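Local coordinates for sefir domain protein (Bacillus cereus F65185, PDB 5Y8E), which probably acts in signalling through SEFIR-SEFIR interactions, the homotypic contacts by which domains of this family associate, at residues Y135-L138 with E139-I142. Residues are numbered along the deposited sequence; the frame is centred on the assembly and turned at random.
Sequences YKEL and ERLI
Glu137 and Arg140 run side by side and point the same way, joined by a bidentate, side-on i to i+3 salt bridge. NE of Arg140 donates to OE1 of Glu137 at 2.9 Å and its NH2 to OE2 at 2.8 Å, both nearly straight. The two oxygens lie close to the guanidinium plane, yet the carboxylate is turned 39° against it, so both nitrogens lie out of the carboxylate plane, OE1 met from above it and OE2 on its syn side but tilted. Bends at chi2 of Glu137 (68°) and chi3 of Arg140 (68°) bring the groups together. Leu141 CD1 packs 4.0 Å from Glu137 CG.

Glu139 crosses Tyr135 obliquely, OE1 lying 4.0 Å from ring atom CE2; Ser30 OG hydrogen-bonds both OE1 and the tyrosine OH, tying the pair together. A water donates to Glu139 OE2 (2.7 Å) and to Lys136 O. On the buried side, Leu138 CD1 meets Ile142 CD1 at 3.9 Å; the same residues are also joined by the backbone bond from Ile142 N to Leu138 O.

Amphipathic helix 131-143 thus turns Leu138 and Ile142 onto Leu62 and Ile101 of parallel strands 60-65 and 100-108, consistent with a TIR-like fold, while Tyr135 packs against helix 13-29.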
loop_
_atom_site.group_PDB
_atom_site.type_symbol
_atom_site.label_atom_id
_atom_site.label_comp_id
_atom_site.label_asym_id
_atom_site.label_seq_id
_atom_site.Cartn_x
_atom_site.Cartn_y
_atom_site.Cartn_z
ATOM N N TYR A 135 -5.081 10.458 8.420
ATOM C CA TYR A 135 -4.971 9.195 9.146
ATOM C C TYR A 135 -6.352 8.632 9.473
ATOM O O TYR A 135 -6.580 7.420 9.383
ATOM C CB TYR A 135 -4.142 9.357 10.426
ATOM C CG TYR A 135 -3.934 8.037 11.128
ATOM C CD1 TYR A 135 -2.890 7.199 10.764
ATOM C CD2 TYR A 135 -4.802 7.614 12.125
ATOM C CE1 TYR A 135 -2.703 5.971 11.385
ATOM C CE2 TYR A 135 -4.630 6.385 12.750
ATOM C CZ TYR A 135 -3.578 5.574 12.376
ATOM O OH TYR A 135 -3.398 4.358 12.996
ATOM N N LYS A 136 -7.265 9.517 9.860
ATOM C CA LYS A 136 -8.635 9.116 10.150
ATOM C C LYS A 136 -9.263 8.454 8.927
ATOM O O LYS A 136 -9.959 7.438 9.047
ATOM C CB LYS A 136 -9.457 10.331 10.577
ATOM C CG LYS A 136 -10.917 10.041 10.903
ATOM C CD LYS A 136 -11.620 11.346 11.287
ATOM C CE LYS A 136 -13.087 11.132 11.607
ATOM N NZ LYS A 136 -13.861 10.681 10.416
ATOM N N GLU A 137 -9.014 9.018 7.747
ATOM C CA GLU A 137 -9.579 8.449 6.528
ATOM C C GLU A 137 -8.920 7.122 6.177
ATOM O O GLU A 137 -9.596 6.191 5.734
ATOM C CB GLU A 137 -9.489 9.433 5.356
ATOM C CG GLU A 137 -9.991 8.865 4.024
ATOM C CD GLU A 137 -11.495 8.603 3.970
ATOM O OE1 GLU A 137 -12.210 8.839 4.970
ATOM O OE2 GLU A 137 -11.967 8.161 2.899
ATOM N N LEU A 138 -7.609 7.022 6.390
ATOM C CA LEU A 138 -6.907 5.755 6.160
ATOM C C LEU A 138 -7.495 4.657 7.041
ATOM O O LEU A 138 -7.743 3.533 6.584
ATOM C CB LEU A 138 -5.409 5.901 6.447
ATOM C CG LEU A 138 -4.584 4.612 6.463
ATOM C CD1 LEU A 138 -4.625 3.901 5.108
ATOM C CD2 LEU A 138 -3.145 4.920 6.854
ATOM N N GLU A 139 -7.723 4.998 8.302
ATOM C CA GLU A 139 -8.290 4.073 9.273
ATOM C C GLU A 139 -9.689 3.623 8.843
ATOM O O GLU A 139 -10.018 2.430 8.909
ATOM C CB GLU A 139 -8.321 4.765 10.631
ATOM C CG GLU A 139 -8.841 3.935 11.767
ATOM C CD GLU A 139 -8.875 4.735 13.038
ATOM O OE1 GLU A 139 -7.964 4.563 13.878
ATOM O OE2 GLU A 139 -9.801 5.556 13.185
ATOM N N ARG A 140 -10.506 4.575 8.396
ATOM C CA ARG A 140 -11.841 4.264 7.881
ATOM C C ARG A 140 -11.776 3.277 6.717
ATOM O O ARG A 140 -12.518 2.290 6.684
ATOM C CB ARG A 140 -12.559 5.541 7.427
ATOM C CG ARG A 140 -14.032 5.315 7.096
ATOM C CD ARG A 140 -14.687 6.505 6.409
ATOM N NE ARG A 140 -14.164 6.721 5.062
ATOM C CZ ARG A 140 -14.525 6.008 3.996
ATOM N NH1 ARG A 140 -15.409 5.025 4.120
ATOM N NH2 ARG A 140 -14.002 6.271 2.806
ATOM N N LEU A 141 -10.893 3.549 5.761
ATOM C CA LEU A 141 -10.759 2.696 4.576
ATOM C C LEU A 141 -10.295 1.282 4.937
ATOM O O LEU A 141 -10.733 0.295 4.334
ATOM C CB LEU A 141 -9.788 3.337 3.584
ATOM C CG LEU A 141 -10.297 4.600 2.887
ATOM C CD1 LEU A 141 -9.152 5.353 2.239
ATOM C CD2 LEU A 141 -11.347 4.221 1.853
ATOM N N ILE A 142 -9.407 1.187 5.917
ATOM C CA ILE A 142 -8.905 -0.112 6.366
ATOM C C ILE A 142 -10.022 -0.975 6.960
ATOM O O ILE A 142 -10.127 -2.167 6.650
ATOM C CB ILE A 142 -7.732 0.057 7.356
ATOM C CG1 ILE A 142 -6.448 0.393 6.585
ATOM C CG2 ILE A 142 -7.540 -1.208 8.198
ATOM C CD1 ILE A 142 -5.303 0.893 7.469
HETATM O O HOH W 1 -11.509 6.367 11.218
#